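Side-chain contact in acyl-CoA hydrolase (Bacillus cereus, PDB 1Y7U), which probably hydrolyses the thioester bond of long-chain fatty acyl-CoAs, releasing coenzyme A and the free fatty acid: residues E45-A50 with C62-M67. Numbering follows the deposited sequence.
Sequences EMDMVA and CVTASM. With COA (coenzyme A), chain F.
Asp47 and Met46 on the helix meet Thr64 and Met67 on the strand at the core of a hotdog fold, in which the antiparallel sheet wraps a long central helix. Helix 39-58 and strand 61-71, which follows it in the chain, cross obliquely here, the N-to-C directions of their short segments differing by 137°, and the contact is wholly buried.

Two side-chain pairs carry it, and in each the partners cross at about a right angle. In the first, the carboxylate of Asp47 lies against the branched end of Thr64. With CG anti to the backbone N (chi1 174°), Asp47 brings OD1 to 3.4 Å from both CB and CG2 of Thr64, so that one oxygen does most of the touching. Its distance to the hydroxyl is similar, OD1 to OG1 of Thr64 being 3.5 Å. The other oxygen, OD2, has a weak hydrogen bond with the backbone N of Gly40 of a neighbouring subunit, so the carboxylate lies at a subunit boundary.

The second pair is apolar. Selenomethionine Met67, its chain bent at chi2, carries its terminal methyl back to the helix, where CE rests 3.6 Å from CB of Met46 and 3.9 Å from the backbone N of Asp47. The side chain of Met46 also touches Val100 and Val102 of strand 95-105.

The other face of the strand lines the coenzyme A pocket. Val63 points away from the helix and packs its CG1 against C6P of coenzyme A, while Ser66 OG approaches the adenine. A classic beta bulge sets Ala65 and Ser66 together opposite Thr121 of the adjoining strand. At Thr64, which lies between Val63 and the bulge, the carbonyl O accepts a hydrogen bond from the pantetheine amide N4P of coenzyme A at 3.2 Å (N-H...O 153°).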
ATOM      1  N   GLU A  45     -14.246  -0.765   0.755  1.00 27.32           N
ATOM      2  CA  GLU A  45     -14.598   0.582   0.364  1.00 29.21           C
ATOM      3  C   GLU A  45     -15.981   1.021   0.822  1.00 29.02           C
ATOM      4  O   GLU A  45     -16.169   2.178   1.189  1.00 27.87           O
ATOM      5  CB  GLU A  45     -14.492   0.727  -1.147  1.00 32.88           C
ATOM      6  CG  GLU A  45     -13.799   1.995  -1.549  1.00 39.85           C
ATOM      7  CD  GLU A  45     -12.332   1.974  -1.197  1.00 43.06           C
ATOM      8  OE1 GLU A  45     -11.550   1.388  -1.972  1.00 44.59           O
ATOM      9  OE2 GLU A  45     -11.963   2.531  -0.142  1.00 45.49           O
HETATM   10  N   MSE A  46     -16.957   0.118   0.791  1.00 30.32           N
HETATM   11  CA  MSE A  46     -18.305   0.477   1.219  1.00 32.36           C
HETATM   12  C   MSE A  46     -18.268   0.906   2.676  1.00 31.33           C
HETATM   13  O   MSE A  46     -18.806   1.954   3.046  1.00 31.03           O
HETATM   14  CB  MSE A  46     -19.253  -0.704   1.074  1.00 37.99           C
HETATM   15  CG  MSE A  46     -19.449  -1.172  -0.342  1.00 48.14           C
HETATM   16 SE   MSE A  46     -20.702  -2.630  -0.399  1.00 61.04          SE
HETATM   17  CE  MSE A  46     -22.035  -1.834  -1.541  1.00 60.02           C
ATOM     18  N   ASP A  47     -17.624   0.086   3.499  1.00 29.20           N
ATOM     19  CA  ASP A  47     -17.497   0.360   4.924  1.00 28.91           C
ATOM     20  C   ASP A  47     -16.766   1.682   5.163  1.00 28.75           C
ATOM     21  O   ASP A  47     -17.169   2.485   6.003  1.00 28.05           O
ATOM     22  CB  ASP A  47     -16.741  -0.792   5.605  1.00 28.58           C
ATOM     23  CG  ASP A  47     -16.443  -0.524   7.073  1.00 30.04           C
ATOM     24  OD1 ASP A  47     -17.399  -0.414   7.868  1.00 31.47           O
ATOM     25  OD2 ASP A  47     -15.250  -0.423   7.439  1.00 32.38           O
HETATM   26  N   MSE A  48     -15.704   1.909   4.402  1.00 29.22           N
HETATM   27  CA  MSE A  48     -14.898   3.109   4.553  1.00 30.28           C
HETATM   28  C   MSE A  48     -15.688   4.379   4.346  1.00 29.17           C
HETATM   29  O   MSE A  48     -15.751   5.251   5.215  1.00 28.95           O
HETATM   30  CB  MSE A  48     -13.732   3.078   3.568  1.00 35.49           C
HETATM   31  CG  MSE A  48     -12.791   4.268   3.678  1.00 44.27           C
HETATM   32 SE   MSE A  48     -11.964   4.453   5.426  1.00 54.96          SE
HETATM   33  CE  MSE A  48     -12.978   5.961   6.032  1.00 51.44           C
ATOM     34  N   VAL A  49     -16.290   4.477   3.175  1.00 28.11           N
ATOM     35  CA  VAL A  49     -17.064   5.636   2.808  1.00 26.45           C
ATOM     36  C   VAL A  49     -18.263   5.801   3.758  1.00 26.60           C
ATOM     37  O   VAL A  49     -18.701   6.915   4.044  1.00 26.74           O
ATOM     38  CB  VAL A  49     -17.490   5.484   1.334  1.00 25.26           C
ATOM     39  CG1 VAL A  49     -18.908   4.969   1.234  1.00 24.43           C
ATOM     40  CG2 VAL A  49     -17.287   6.786   0.606  1.00 25.33           C
ATOM     41  N   ALA A  50     -18.772   4.686   4.267  1.00 26.69           N
ATOM     42  CA  ALA A  50     -19.901   4.699   5.192  1.00 25.22           C
ATOM     43  C   ALA A  50     -19.494   5.158   6.593  1.00 26.59           C
ATOM     44  O   ALA A  50     -20.267   5.811   7.293  1.00 27.06           O
ATOM     45  CB  ALA A  50     -20.501   3.324   5.268  1.00 22.70           C
ATOM     46  N   CYS A  62     -17.033   6.770  15.388  1.00 46.99           N
ATOM     47  CA  CYS A  62     -17.844   5.574  15.222  1.00 44.39           C
ATOM     48  C   CYS A  62     -17.106   4.274  14.971  1.00 43.57           C
ATOM     49  O   CYS A  62     -15.933   4.254  14.613  1.00 45.84           O
ATOM     50  CB  CYS A  62     -18.862   5.798  14.118  1.00 42.42           C
ATOM     51  SG  CYS A  62     -20.010   7.112  14.534  1.00 40.55           S
ATOM     52  N   VAL A  63     -17.837   3.186  15.162  1.00 40.60           N
ATOM     53  CA  VAL A  63     -17.335   1.829  14.999  1.00 36.31           C
ATOM     54  C   VAL A  63     -18.351   1.059  14.147  1.00 34.53           C
ATOM     55  O   VAL A  63     -19.553   1.293  14.243  1.00 36.50           O
ATOM     56  CB  VAL A  63     -17.205   1.164  16.378  1.00 35.43           C
ATOM     57  CG1 VAL A  63     -17.987  -0.124  16.410  1.00 36.41           C
ATOM     58  CG2 VAL A  63     -15.756   0.939  16.712  1.00 36.96           C
ATOM     59  N   THR A  64     -17.889   0.135  13.321  1.00 30.84           N
ATOM     60  CA  THR A  64     -18.831  -0.599  12.488  1.00 27.71           C
ATOM     61  C   THR A  64     -19.361  -1.843  13.185  1.00 25.76           C
ATOM     62  O   THR A  64     -18.602  -2.728  13.568  1.00 25.60           O
ATOM     63  CB  THR A  64     -18.216  -0.937  11.081  1.00 26.13           C
ATOM     64  OG1 THR A  64     -18.825  -2.123  10.559  1.00 26.17           O
ATOM     65  CG2 THR A  64     -16.725  -1.104  11.155  1.00 26.23           C
ATOM     66  N   ALA A  65     -20.681  -1.879  13.361  1.00 26.51           N
ATOM     67  CA  ALA A  65     -21.358  -2.982  14.036  1.00 27.27           C
ATOM     68  C   ALA A  65     -21.732  -4.136  13.119  1.00 27.13           C
ATOM     69  O   ALA A  65     -21.645  -5.298  13.510  1.00 27.66           O
ATOM     70  CB  ALA A  65     -22.606  -2.471  14.744  1.00 24.87           C
ATOM     71  N   SER A  66     -22.156  -3.831  11.903  1.00 26.48           N
ATOM     72  CA  SER A  66     -22.530  -4.907  11.010  1.00 29.06           C
ATOM     73  C   SER A  66     -22.571  -4.520   9.545  1.00 28.72           C
ATOM     74  O   SER A  66     -22.599  -3.339   9.191  1.00 28.75           O
ATOM     75  CB  SER A  66     -23.899  -5.463  11.415  1.00 32.24           C
ATOM     76  OG  SER A  66     -24.931  -4.510  11.190  1.00 36.37           O
HETATM   77  N   MSE A  67     -22.578  -5.541   8.701  1.00 29.57           N
HETATM   78  CA  MSE A  67     -22.660  -5.373   7.261  1.00 34.73           C
HETATM   79  C   MSE A  67     -23.869  -6.192   6.830  1.00 34.39           C
HETATM   80  O   MSE A  67     -23.999  -7.359   7.216  1.00 33.83           O
HETATM   81  CB  MSE A  67     -21.409  -5.937   6.584  1.00 40.79           C
HETATM   82  CG  MSE A  67     -20.546  -4.914   5.870  1.00 51.22           C
HETATM   83 SE   MSE A  67     -21.281  -4.201   4.228  1.00 62.02          SE
HETATM   84  CE  MSE A  67     -19.729  -3.223   3.628  1.00 55.69           C
TER
HETATM   85  N1A COA F 201     -25.924  -5.226  14.244  1.00 76.21           N
HETATM   86  C2A COA F 201     -26.560  -4.036  14.168  1.00 75.17           C
HETATM   87  N3A COA F 201     -26.624  -3.226  15.257  1.00 75.45           N
HETATM   88  C4A COA F 201     -26.068  -3.594  16.393  1.00 76.95           C
HETATM   89  C5A COA F 201     -25.396  -4.762  16.470  1.00 76.82           C
HETATM   90  C6A COA F 201     -25.309  -5.609  15.385  1.00 76.62           C
HETATM   91  N6A COA F 201     -24.421  -6.598  15.304  1.00 73.05           N
HETATM   92  N7A COA F 201     -24.954  -4.857  17.695  1.00 76.94           N
HETATM   93  C8A COA F 201     -25.292  -3.786  18.369  1.00 76.64           C
HETATM   94  N9A COA F 201     -26.007  -2.997  17.590  1.00 77.88           N
HETATM   95  C1B COA F 201     -26.480  -1.667  17.987  1.00 78.85           C
HETATM   96  C2B COA F 201     -27.938  -1.581  18.358  1.00 77.79           C
HETATM   97  O2B COA F 201     -28.624  -1.154  17.214  1.00 78.12           O
HETATM   98  C3B COA F 201     -28.028  -0.532  19.444  1.00 75.97           C
HETATM   99  O3B COA F 201     -28.652   0.506  18.807  1.00 68.81           O
HETATM  100  P3B COA F 201     -29.547   1.611  19.340  1.00 60.11           P
HETATM  101  O7A COA F 201     -29.568   2.570  18.339  1.00 58.50           O
HETATM  102  O8A COA F 201     -29.230   2.276  20.522  1.00 61.17           O
HETATM  103  O9A COA F 201     -30.852   1.172  19.426  1.00 60.26           O
HETATM  104  C4B COA F 201     -26.582  -0.187  19.652  1.00 79.96           C
HETATM  105  O4B COA F 201     -25.888  -1.289  19.184  1.00 80.24           O
HETATM  106  C5B COA F 201     -26.172   0.007  21.075  1.00 84.67           C
HETATM  107  O5B COA F 201     -25.665  -1.203  21.569  1.00 91.57           O
HETATM  108  P1A COA F 201     -25.518  -1.547  23.117  1.00 94.88           P
HETATM  109  O1A COA F 201     -26.344  -2.693  23.507  1.00 94.23           O
HETATM  110  O2A COA F 201     -25.913  -0.413  23.949  1.00 92.67           O
HETATM  111  O3A COA F 201     -24.024  -1.999  23.390  1.00 94.77           O
HETATM  112  P2A COA F 201     -23.102  -3.007  22.583  1.00 94.20           P
HETATM  113  O4A COA F 201     -23.777  -4.247  22.178  1.00 93.28           O
HETATM  114  O5A COA F 201     -22.010  -3.308  23.473  1.00 93.84           O
HETATM  115  O6A COA F 201     -22.552  -2.234  21.314  1.00 92.58           O
HETATM  116  CBP COA F 201     -20.994  -3.520  19.909  1.00 84.24           C
HETATM  117  CCP COA F 201     -21.252  -2.288  20.768  1.00 86.72           C
HETATM  118  CDP COA F 201     -21.788  -4.725  20.343  1.00 83.87           C
HETATM  119  CEP COA F 201     -21.367  -3.226  18.480  1.00 81.46           C
HETATM  120  CAP COA F 201     -19.581  -4.028  20.199  1.00 82.92           C
HETATM  121  OAP COA F 201     -19.616  -5.266  20.865  1.00 83.34           O
HETATM  122  C9P COA F 201     -18.357  -3.706  19.410  1.00 79.91           C
HETATM  123  O9P COA F 201     -17.491  -2.745  19.884  1.00 78.12           O
HETATM  124  N8P COA F 201     -18.134  -4.335  18.300  1.00 76.26           N
HETATM  125  C7P COA F 201     -17.503  -3.700  17.189  1.00 74.63           C
HETATM  126  C6P COA F 201     -16.343  -2.778  17.508  1.00 74.66           C
HETATM  127  C5P COA F 201     -15.352  -2.671  16.396  1.00 73.79           C
HETATM  128  O5P COA F 201     -14.164  -2.370  16.637  1.00 73.92           O
HETATM  129  N4P COA F 201     -15.806  -2.913  15.195  1.00 71.58           N
HETATM  130  C3P COA F 201     -14.940  -3.357  14.167  1.00 71.80           C
HETATM  131  C2P COA F 201     -14.662  -4.817  14.364  1.00 72.35           C
HETATM  132  S1P COA F 201     -12.992  -5.093  14.841  1.00 78.20           S